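Local coordinates for protein uronate isomerase (Bacillus halodurans C-125, PDB 3HK5) that probably catalyses the aldose-ketose isomerisation of uronate sugars such as D-glucuronate, using an active site that binds zinc, at residues H26-S31 with D355-E360; A167-D172 with E213-V218; A272-G277 with C324-N329. All coordinates share one frame; numbering follows the deposited sequence.

Interaction 1 (H26-S31 with D355-E360). With ZN (zinc ion), chain E; RAT (D-arabinaric acid), chain C.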
loop_
_atom_site.group_PDB
_atom_site.type_symbol
_atom_site.label_atom_id
_atom_site.label_comp_id
_atom_site.label_asym_id
_atom_site.label_seq_id
_atom_site.Cartn_x
_atom_site.Cartn_y
_atom_site.Cartn_z
ATOM N N HIS A 26 -12.725 24.494 -26.317
ATOM C CA HIS A 26 -11.343 24.267 -25.918
ATOM C C HIS A 26 -10.439 24.070 -27.119
ATOM O O HIS A 26 -10.541 23.068 -27.824
ATOM C CB HIS A 26 -11.173 23.072 -24.976
ATOM C CG HIS A 26 -9.736 22.767 -24.677
ATOM N ND1 HIS A 26 -8.873 23.708 -24.156
ATOM C CD2 HIS A 26 -8.994 21.653 -24.883
ATOM C CE1 HIS A 26 -7.663 23.189 -24.058
ATOM N NE2 HIS A 26 -7.708 21.944 -24.493
ATOM N N THR A 27 -9.563 25.048 -27.344
ATOM C CA THR A 27 -8.594 25.009 -28.439
ATOM C C THR A 27 -7.291 25.650 -27.965
ATOM O O THR A 27 -7.204 26.170 -26.846
ATOM C CB THR A 27 -9.042 25.829 -29.668
ATOM O OG1 THR A 27 -8.891 27.227 -29.376
ATOM C CG2 THR A 27 -10.503 25.537 -30.029
ATOM N N HIS A 28 -6.290 25.612 -28.838
ATOM C CA HIS A 28 -4.995 26.204 -28.578
ATOM C C HIS A 28 -4.745 27.199 -29.711
ATOM O O HIS A 28 -3.634 27.323 -30.241
ATOM C CB HIS A 28 -3.920 25.111 -28.532
ATOM C CG HIS A 28 -4.102 24.150 -27.398
ATOM N ND1 HIS A 28 -3.654 24.411 -26.120
ATOM C CD2 HIS A 28 -4.761 22.968 -27.329
ATOM C CE1 HIS A 28 -4.030 23.434 -25.315
ATOM N NE2 HIS A 28 -4.704 22.546 -26.024
ATOM N N LEU A 29 -5.816 27.892 -30.088
ATOM C CA LEU A 29 -5.751 28.907 -31.131
ATOM C C LEU A 29 -5.755 30.259 -30.436
ATOM O O LEU A 29 -6.086 30.354 -29.250
ATOM C CB LEU A 29 -6.958 28.805 -32.070
ATOM C CG LEU A 29 -7.098 27.479 -32.821
ATOM C CD1 LEU A 29 -8.318 27.535 -33.740
ATOM C CD2 LEU A 29 -5.828 27.204 -33.617
ATOM N N PHE A 30 -5.386 31.300 -31.170
ATOM C CA PHE A 30 -5.346 32.640 -30.606
ATOM C C PHE A 30 -5.909 33.672 -31.570
ATOM O O PHE A 30 -5.808 33.517 -32.793
ATOM C CB PHE A 30 -3.904 33.024 -30.261
ATOM C CG PHE A 30 -3.291 32.185 -29.170
ATOM C CD1 PHE A 30 -3.483 32.514 -27.830
ATOM C CD2 PHE A 30 -2.500 31.080 -29.486
ATOM C CE1 PHE A 30 -2.889 31.756 -26.814
ATOM C CE2 PHE A 30 -1.901 30.314 -28.478
ATOM C CZ PHE A 30 -2.098 30.656 -27.137
ATOM N N SER A 31 -6.510 34.720 -31.012
ATOM C CA SER A 31 -7.046 35.803 -31.820
ATOM C C SER A 31 -5.895 36.244 -32.729
ATOM O O SER A 31 -4.752 36.341 -32.285
ATOM C CB SER A 31 -7.482 36.956 -30.921
ATOM O OG SER A 31 -8.131 37.959 -31.673
ATOM N N ASP A 355 -9.550 21.161 -29.806
ATOM C CA ASP A 355 -8.222 21.181 -29.213
ATOM C C ASP A 355 -7.244 21.623 -30.299
ATOM O O ASP A 355 -6.054 21.318 -30.236
ATOM C CB ASP A 355 -7.836 19.782 -28.720
ATOM C CG ASP A 355 -7.313 19.795 -27.297
ATOM O OD1 ASP A 355 -6.443 20.635 -26.992
ATOM O OD2 ASP A 355 -7.775 18.967 -26.482
ATOM N N ALA A 356 -7.754 22.342 -31.291
ATOM C CA ALA A 356 -6.935 22.787 -32.414
ATOM C C ALA A 356 -5.723 23.620 -32.023
ATOM O O ALA A 356 -5.827 24.574 -31.240
ATOM C CB ALA A 356 -7.791 23.559 -33.410
ATOM N N ARG A 357 -4.572 23.238 -32.571
ATOM C CA ARG A 357 -3.310 23.944 -32.337
ATOM C C ARG A 357 -2.987 24.749 -33.588
ATOM O O ARG A 357 -2.282 25.758 -33.533
ATOM C CB ARG A 357 -2.172 22.952 -32.060
ATOM C CG ARG A 357 -2.056 22.518 -30.602
ATOM C CD ARG A 357 -1.083 21.380 -30.471
ATOM N NE ARG A 357 -0.827 21.013 -29.085
ATOM C CZ ARG A 357 0.086 21.594 -28.309
ATOM N NH1 ARG A 357 0.837 22.582 -28.782
ATOM N NH2 ARG A 357 0.265 21.172 -27.061
ATOM N N VAL A 358 -3.501 24.280 -34.721
ATOM C CA VAL A 358 -3.292 24.941 -35.999
ATOM C C VAL A 358 -4.664 25.332 -36.550
ATOM O O VAL A 358 -5.562 24.491 -36.678
ATOM C CB VAL A 358 -2.561 23.999 -36.992
ATOM C CG1 VAL A 358 -2.237 24.734 -38.294
ATOM C CG2 VAL A 358 -1.291 23.463 -36.335
ATOM N N LEU A 359 -4.817 26.614 -36.861
ATOM C CA LEU A 359 -6.072 27.160 -37.367
ATOM C C LEU A 359 -6.894 26.259 -38.297
ATOM O O LEU A 359 -8.065 26.003 -38.029
ATOM C CB LEU A 359 -5.805 28.496 -38.060
ATOM C CG LEU A 359 -7.002 29.191 -38.717
ATOM C CD1 LEU A 359 -8.070 29.496 -37.666
ATOM C CD2 LEU A 359 -6.534 30.473 -39.402
ATOM N N GLU A 360 -6.295 25.780 -39.383
ATOM C CA GLU A 360 -7.029 24.938 -40.338
ATOM C C GLU A 360 -7.621 23.638 -39.770
ATOM O O GLU A 360 -8.524 23.051 -40.372
ATOM C CB GLU A 360 -6.134 24.573 -41.523
ATOM C CG GLU A 360 -5.770 25.725 -42.458
ATOM C CD GLU A 360 -4.696 26.647 -41.894
ATOM O OE1 GLU A 360 -4.006 26.256 -40.920
ATOM O OE2 GLU A 360 -4.535 27.758 -42.442
HETATM ZN ZN ZN E . -5.812 21.091 -25.151
HETATM O O1A RAT C . -3.215 19.763 -22.014
HETATM C C1 RAT C . -3.906 20.003 -23.039
HETATM O O1B RAT C . -4.726 20.939 -23.162
HETATM C C2 RAT C . -3.729 19.067 -24.234
HETATM O O2 RAT C . -4.890 19.172 -25.085
HETATM C C3 RAT C . -2.450 19.405 -25.035
HETATM O O3 RAT C . -2.616 20.658 -25.716
HETATM C C4 RAT C . -2.070 18.314 -26.081
HETATM O O4 RAT C . -0.704 18.452 -26.473
HETATM C C5 RAT C . -2.942 18.371 -27.357
HETATM O O5A RAT C . -2.416 18.772 -28.412
HETATM O O5B RAT C . -4.146 17.996 -27.243
HETATM O O HOH W 1 -2.481 28.693 -32.761
HETATM O O HOH W 2 -0.951 26.243 -31.070
#
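The imidazole of H28 and the carboxylate of D355 lie side by side, their planes only 13° apart, with OD1 of D355 at the edge of the H28 ring. H26 is turned differently, its ring 79° from that carboxylate, and O1B and O2 of the bound D-arabinaric acid lie at its edge. All three groups converge on the zinc ion in an HxH-plus-aspartate arrangement, as in the metal site of the amidohydrolase superfamily. NE2 of H28 and OD1 of D355 each bind the zinc ion at 2.0 Å, while NE2 of H26 is at 2.2 Å; ligand atoms O1B and O2 complete five-coordination. OD2 of D355 does not coordinate: it is hydrogen-bonded to H353, which, with the OD1-zinc bond, probably sets the carboxylate's rotation. The backbones are tied by D355 N to H26 O, 2.9 Å, and by H28 N to A356 O, 2.7 Å. Farther along the segments, L29 packs on A356 and L359. R357, extended from CG to NE, runs alongside H28, its CG 3.8 Å from CB of H28. Its guanidinium grips the sugar acid from the edge: NE donates nearly straight to O5A (2.8 Å, 165°), and NH2 reaches O4 at 2.9 Å.

Interaction 2 (A167-D172 with E213-V218). With RAT (D-arabinaric acid), chain C.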
loop_
_atom_site.group_PDB
_atom_site.type_symbol
_atom_site.label_atom_id
_atom_site.label_comp_id
_atom_site.label_asym_id
_atom_site.label_seq_id
_atom_site.Cartn_x
_atom_site.Cartn_y
_atom_site.Cartn_z
ATOM N N ALA A 167 -11.439 33.884 -23.790
ATOM C CA ALA A 167 -10.333 33.482 -22.941
ATOM C C ALA A 167 -10.706 32.410 -21.927
ATOM O O ALA A 167 -11.859 32.302 -21.498
ATOM C CB ALA A 167 -9.771 34.704 -22.215
ATOM N N ALA A 168 -9.708 31.614 -21.568
ATOM C CA ALA A 168 -9.834 30.563 -20.570
ATOM C C ALA A 168 -8.498 30.620 -19.823
ATOM O O ALA A 168 -7.427 30.499 -20.430
ATOM C CB ALA A 168 -10.033 29.193 -21.235
ATOM N N LEU A 169 -8.567 30.827 -18.514
ATOM C CA LEU A 169 -7.374 30.940 -17.684
ATOM C C LEU A 169 -6.750 29.586 -17.349
ATOM O O LEU A 169 -7.253 28.868 -16.485
ATOM C CB LEU A 169 -7.730 31.698 -16.396
ATOM C CG LEU A 169 -6.633 31.927 -15.354
ATOM C CD1 LEU A 169 -5.460 32.694 -15.972
ATOM C CD2 LEU A 169 -7.220 32.696 -14.190
ATOM N N ARG A 170 -5.659 29.239 -18.036
ATOM C CA ARG A 170 -4.969 27.969 -17.810
ATOM C C ARG A 170 -4.019 28.123 -16.620
ATOM O O ARG A 170 -3.225 29.063 -16.571
ATOM C CB ARG A 170 -4.195 27.549 -19.067
ATOM C CG ARG A 170 -3.409 26.244 -18.908
ATOM C CD ARG A 170 -4.314 25.050 -18.581
ATOM N NE ARG A 170 -4.903 24.498 -19.791
ATOM C CZ ARG A 170 -4.559 23.337 -20.349
ATOM N NH1 ARG A 170 -3.626 22.564 -19.804
ATOM N NH2 ARG A 170 -5.128 22.969 -21.487
ATOM N N LEU A 171 -4.086 27.187 -15.677
ATOM C CA LEU A 171 -3.280 27.278 -14.465
ATOM C C LEU A 171 -2.303 26.140 -14.142
ATOM O O LEU A 171 -1.856 26.021 -12.996
ATOM C CB LEU A 171 -4.228 27.483 -13.279
ATOM C CG LEU A 171 -5.142 28.711 -13.424
ATOM C CD1 LEU A 171 -6.244 28.669 -12.382
ATOM C CD2 LEU A 171 -4.312 29.989 -13.295
ATOM N N ASP A 172 -1.966 25.314 -15.128
ATOM C CA ASP A 172 -1.043 24.197 -14.902
ATOM C C ASP A 172 0.208 24.546 -14.075
ATOM O O ASP A 172 0.503 23.880 -13.086
ATOM C CB ASP A 172 -0.616 23.589 -16.244
ATOM C CG ASP A 172 -1.762 22.873 -16.952
ATOM O OD1 ASP A 172 -2.934 23.163 -16.629
ATOM O OD2 ASP A 172 -1.493 22.036 -17.837
ATOM N N GLU A 213 -9.944 39.384 -14.072
ATOM C CA GLU A 213 -10.315 40.751 -14.396
ATOM C C GLU A 213 -9.747 41.152 -15.753
ATOM O O GLU A 213 -10.427 41.784 -16.559
ATOM C CB GLU A 213 -9.787 41.689 -13.308
ATOM C CG GLU A 213 -10.283 43.116 -13.399
ATOM C CD GLU A 213 -9.681 44.001 -12.313
ATOM O OE1 GLU A 213 -9.718 43.597 -11.126
ATOM O OE2 GLU A 213 -9.171 45.096 -12.646
ATOM N N ARG A 214 -8.503 40.765 -16.007
ATOM C CA ARG A 214 -7.848 41.105 -17.258
ATOM C C ARG A 214 -8.334 40.282 -18.457
ATOM O O ARG A 214 -8.516 40.829 -19.538
ATOM C CB ARG A 214 -6.327 40.959 -17.098
ATOM C CG ARG A 214 -5.519 41.588 -18.228
ATOM C CD ARG A 214 -4.008 41.537 -17.974
ATOM N NE ARG A 214 -3.584 42.275 -16.784
ATOM C CZ ARG A 214 -3.341 41.721 -15.597
ATOM N NH1 ARG A 214 -3.480 40.410 -15.427
ATOM N NH2 ARG A 214 -2.943 42.474 -14.577
ATOM N N MET A 215 -8.548 38.979 -18.270
ATOM C CA MET A 215 -8.991 38.106 -19.363
ATOM C C MET A 215 -10.507 37.923 -19.506
ATOM O O MET A 215 -10.998 37.694 -20.610
ATOM C CB MET A 215 -8.400 36.698 -19.209
ATOM C CG MET A 215 -6.892 36.571 -19.230
ATOM S SD MET A 215 -6.413 34.839 -18.878
ATOM C CE MET A 215 -4.800 34.834 -19.570
ATOM N N ASP A 216 -11.235 38.019 -18.395
ATOM C CA ASP A 216 -12.680 37.766 -18.391
ATOM C C ASP A 216 -12.873 36.373 -19.015
ATOM O O ASP A 216 -13.576 36.203 -20.013
ATOM C CB ASP A 216 -13.447 38.816 -19.203
ATOM C CG ASP A 216 -14.952 38.553 -19.222
ATOM O OD1 ASP A 216 -15.504 38.109 -18.193
ATOM O OD2 ASP A 216 -15.591 38.796 -20.263
ATOM N N PRO A 217 -12.246 35.353 -18.416
ATOM C CA PRO A 217 -12.326 33.975 -18.904
ATOM C C PRO A 217 -13.682 33.318 -18.718
ATOM O O PRO A 217 -14.412 33.615 -17.766
ATOM C CB PRO A 217 -11.249 33.279 -18.097
ATOM C CG PRO A 217 -11.410 33.921 -16.767
ATOM C CD PRO A 217 -11.547 35.400 -17.118
ATOM N N VAL A 218 -14.017 32.417 -19.635
ATOM C CA VAL A 218 -15.282 31.699 -19.535
ATOM C C VAL A 218 -15.134 30.610 -18.469
ATOM O O VAL A 218 -16.124 30.121 -17.929
ATOM C CB VAL A 218 -15.685 31.100 -20.898
ATOM C CG1 VAL A 218 -16.002 32.236 -21.861
ATOM C CG2 VAL A 218 -14.555 30.241 -21.461
HETATM O O1A RAT C . -3.215 19.763 -22.014
HETATM C C1 RAT C . -3.906 20.003 -23.039
HETATM O O1B RAT C . -4.726 20.939 -23.162
HETATM C C2 RAT C . -3.729 19.067 -24.234
HETATM O O2 RAT C . -4.890 19.172 -25.085
HETATM C C3 RAT C . -2.450 19.405 -25.035
HETATM O O3 RAT C . -2.616 20.658 -25.716
HETATM C C4 RAT C . -2.070 18.314 -26.081
HETATM O O4 RAT C . -0.704 18.452 -26.473
HETATM C C5 RAT C . -2.942 18.371 -27.357
HETATM O O5A RAT C . -2.416 18.772 -28.412
HETATM O O5B RAT C . -4.146 17.996 -27.243
#
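L169 and M215 cross at about a right angle, the branch methyl CD1 of L169 resting 3.7 Å from SD of M215. M215 reaches that far because its chain is extended beyond CG, which carries the sulfur from the end of helix 198-215 to the strand. Nearer the backbone, the CB atoms of A167 and M215 meet at 3.9 Å. P217 lies next to this pair. P217 CB is 4.2 Å from L169 CB, and it also approaches the backbone N of that leucine. One hydrogen bond joins the two segments, V218 N to A167 O at 2.9 Å and 160°, and the same carbonyl oxygen receives a CA-H...O contact from P217. CG2 of V218 also comes up against it. D216, with positive phi, ends the helix; beyond it, P217 lies against 167-169 and V218 meets A167.

R170 points the other way. Bent at chi2 and chi3 (61° and 83°), its chain swings the guanidinium toward the ligand, and NH2 lies 2.7 Å from O1B of D-arabinaric acid, although the position of this nitrogen is less certain. NH1 forms a salt bridge with D172, whose OD2 is met from above the carboxylate plane; S223 also bonds that oxygen. Strand 169-170 and parallel strand 220-224 are joined by a beta-alpha-beta crossover through several helices, 198-215 the last, consistent with an amidohydrolase-type (beta/alpha)8 barrel.

Interaction 3 (A272-G277 with C324-N329). With RAT (D-arabinaric acid), chain C; CO3 (carbonate ion), chain D.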
loop_
_atom_site.group_PDB
_atom_site.type_symbol
_atom_site.label_atom_id
_atom_site.label_comp_id
_atom_site.label_asym_id
_atom_site.label_seq_id
_atom_site.Cartn_x
_atom_site.Cartn_y
_atom_site.Cartn_z
ATOM N N ALA A 272 4.970 16.010 -28.209
ATOM C CA ALA A 272 4.512 14.678 -28.602
ATOM C C ALA A 272 4.986 13.618 -27.612
ATOM O O ALA A 272 4.842 12.422 -27.863
ATOM C CB ALA A 272 5.024 14.350 -29.997
ATOM N N GLY A 273 5.540 14.061 -26.480
ATOM C CA GLY A 273 6.049 13.127 -25.493
ATOM C C GLY A 273 5.175 12.780 -24.300
ATOM O O GLY A 273 5.661 12.162 -23.354
ATOM N N ASP A 274 3.897 13.150 -24.329
ATOM C CA ASP A 274 3.007 12.846 -23.210
ATOM C C ASP A 274 2.275 11.511 -23.360
ATOM O O ASP A 274 1.904 11.099 -24.462
ATOM C CB ASP A 274 1.995 13.980 -23.005
ATOM C CG ASP A 274 2.665 15.299 -22.668
ATOM O OD1 ASP A 274 3.769 15.268 -22.081
ATOM O OD2 ASP A 274 2.086 16.360 -22.975
ATOM N N PHE A 275 2.067 10.851 -22.228
ATOM C CA PHE A 275 1.404 9.556 -22.172
ATOM C C PHE A 275 0.070 9.693 -21.416
ATOM O O PHE A 275 -0.338 10.798 -21.048
ATOM C CB PHE A 275 2.352 8.547 -21.497
ATOM C CG PHE A 275 1.893 7.108 -21.558
ATOM C CD1 PHE A 275 1.307 6.588 -22.707
ATOM C CD2 PHE A 275 2.096 6.262 -20.473
ATOM C CE1 PHE A 275 0.930 5.247 -22.776
ATOM C CE2 PHE A 275 1.728 4.921 -20.531
ATOM C CZ PHE A 275 1.142 4.410 -21.690
ATOM N N VAL A 276 -0.604 8.574 -21.180
ATOM C CA VAL A 276 -1.903 8.588 -20.513
ATOM C C VAL A 276 -2.001 7.541 -19.409
ATOM O O VAL A 276 -1.278 6.549 -19.419
ATOM C CB VAL A 276 -3.011 8.310 -21.546
ATOM C CG1 VAL A 276 -2.732 6.972 -22.225
ATOM C CG2 VAL A 276 -4.375 8.295 -20.889
ATOM N N GLY A 277 -2.906 7.766 -18.462
ATOM C CA GLY A 277 -3.103 6.818 -17.377
ATOM C C GLY A 277 -4.524 6.910 -16.845
ATOM O O GLY A 277 -5.139 7.985 -16.875
ATOM N N CYS A 324 -13.936 14.523 -26.612
ATOM C CA CYS A 324 -13.236 13.258 -26.746
ATOM C C CYS A 324 -11.817 13.770 -26.899
ATOM O O CYS A 324 -11.339 14.068 -27.994
ATOM C CB CYS A 324 -13.728 12.524 -27.986
ATOM S SG CYS A 324 -15.506 12.156 -27.869
ATOM N N TRP A 325 -11.168 13.886 -25.754
ATOM C CA TRP A 325 -9.840 14.453 -25.633
ATOM C C TRP A 325 -8.594 13.704 -26.077
ATOM O O TRP A 325 -8.356 12.562 -25.666
ATOM C CB TRP A 325 -9.663 14.883 -24.174
ATOM C CG TRP A 325 -8.417 15.640 -23.872
ATOM C CD1 TRP A 325 -7.825 16.594 -24.644
ATOM C CD2 TRP A 325 -7.669 15.584 -22.655
ATOM N NE1 TRP A 325 -6.751 17.147 -23.979
ATOM C CE2 TRP A 325 -6.634 16.544 -22.755
ATOM C CE3 TRP A 325 -7.774 14.816 -21.484
ATOM C CZ2 TRP A 325 -5.709 16.759 -21.730
ATOM C CZ3 TRP A 325 -6.857 15.028 -20.468
ATOM C CH2 TRP A 325 -5.834 15.995 -20.599
ATOM N N TRP A 326 -7.816 14.367 -26.937
ATOM C CA TRP A 326 -6.514 13.872 -27.381
ATOM C C TRP A 326 -6.485 12.435 -27.928
ATOM O O TRP A 326 -6.837 12.183 -29.086
ATOM C CB TRP A 326 -5.583 13.997 -26.171
ATOM C CG TRP A 326 -4.122 14.175 -26.409
ATOM C CD1 TRP A 326 -3.386 13.767 -27.491
ATOM C CD2 TRP A 326 -3.188 14.701 -25.465
ATOM N NE1 TRP A 326 -2.045 14.003 -27.268
ATOM C CE2 TRP A 326 -1.898 14.576 -26.032
ATOM C CE3 TRP A 326 -3.316 15.263 -24.183
ATOM C CZ2 TRP A 326 -0.743 14.994 -25.363
ATOM C CZ3 TRP A 326 -2.162 15.678 -23.516
ATOM C CH2 TRP A 326 -0.894 15.538 -24.112
ATOM N N PHE A 327 -6.038 11.497 -27.095
ATOM C CA PHE A 327 -5.964 10.096 -27.502
ATOM C C PHE A 327 -7.350 9.461 -27.624
ATOM O O PHE A 327 -7.481 8.352 -28.133
ATOM C CB PHE A 327 -5.092 9.302 -26.520
ATOM C CG PHE A 327 -3.697 9.857 -26.369
ATOM C CD1 PHE A 327 -2.898 10.088 -27.492
ATOM C CD2 PHE A 327 -3.198 10.191 -25.111
ATOM C CE1 PHE A 327 -1.615 10.655 -27.362
ATOM C CE2 PHE A 327 -1.918 10.757 -24.971
ATOM C CZ PHE A 327 -1.130 10.989 -26.101
ATOM N N MET A 328 -8.375 10.171 -27.150
ATOM C CA MET A 328 -9.762 9.705 -27.243
ATOM C C MET A 328 -10.362 10.211 -28.571
ATOM O O MET A 328 -11.387 9.707 -29.043
ATOM C CB MET A 328 -10.611 10.279 -26.086
ATOM C CG MET A 328 -10.283 9.771 -24.670
ATOM S SD MET A 328 -10.647 8.021 -24.397
ATOM C CE MET A 328 -9.121 7.356 -24.950
ATOM N N ASN A 329 -9.712 11.210 -29.167
ATOM C CA ASN A 329 -10.205 11.836 -30.397
ATOM C C ASN A 329 -9.977 11.033 -31.681
ATOM O O ASN A 329 -9.374 11.516 -32.641
ATOM C CB ASN A 329 -9.600 13.241 -30.515
ATOM C CG ASN A 329 -10.406 14.149 -31.424
ATOM O OD1 ASN A 329 -11.563 13.858 -31.743
ATOM N ND2 ASN A 329 -9.800 15.263 -31.841
HETATM O O1A RAT C . -3.215 19.763 -22.014
HETATM C C1 RAT C . -3.906 20.003 -23.039
HETATM O O1B RAT C . -4.726 20.939 -23.162
HETATM C C2 RAT C . -3.729 19.067 -24.234
HETATM O O2 RAT C . -4.890 19.172 -25.085
HETATM C C3 RAT C . -2.450 19.405 -25.035
HETATM O O3 RAT C . -2.616 20.658 -25.716
HETATM C C4 RAT C . -2.070 18.314 -26.081
HETATM O O4 RAT C . -0.704 18.452 -26.473
HETATM C C5 RAT C . -2.942 18.371 -27.357
HETATM O O5A RAT C . -2.416 18.772 -28.412
HETATM O O5B RAT C . -4.146 17.996 -27.243
HETATM C C CO3 D . 0.954 12.537 -29.445
HETATM O O1 CO3 D . 1.069 11.234 -29.497
HETATM O O2 CO3 D . 1.310 13.259 -30.475
HETATM O O3 CO3 D . 0.429 13.114 -28.389
#
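W326 overlaps D274 at the far end of its indole, CH2 lying 3.5 Å from CB and 3.3 Å from OD2 of D274. W325 and W326 belong to the loop after strand 319-321, consistent with a barrel of the amidohydrolase type, where such strand-end loops shape the pocket. The D274 carboxylate stands 72° from the indole plane, with OD2 at the ring edge, and is held by K263, in a salt bridge, and by the backbone N of R264. One face of W326 carries D-arabinaric acid, whose C4 is 3.4 Å above the ring plane and offset toward the rim. CZ of F327 covers the opposite face, so the indole is sandwiched between ligand and phenyl ring. O of D274 lies at the edge of the F327 ring, 3.5 Å from CZ; CB of V276 is 4.0 Å from CD2 of F327. K315 of the second subunit bonds the same D274 oxygen, placing the contact beside a subunit interface. A carbonate ion, probably from the crystallisation liquor, accepts from W326 NE1. W325 lays one face against CE3 of W326 and directs its own N-H at the ligand: NE1 to O2 is 3.0 Å and almost straight, at 175°.

How the interactions relate
The three contacts meet at D-arabinaric acid. Interaction 1 supplies the three protein ligands of the zinc ion and R357, at the O5A end; interaction 2 brings R170 to the carboxylate at the other end, whose O1B also binds the zinc ion; interaction 3 lays the face of W326 on the ligand and brings W325 to it edge-on. H49, outside all three, adds a further hydrogen bond. Interactions 1 and 2 touch where CE1 of H26 lies 3.6 Å from NH2 of R170, and interactions 1 and 3 where OD2 of D355 is 3.0 Å from CD1 of W325. Interactions 2 and 3 do not touch: their centres are about 23 Å apart, yet both reach the same mixed sheet.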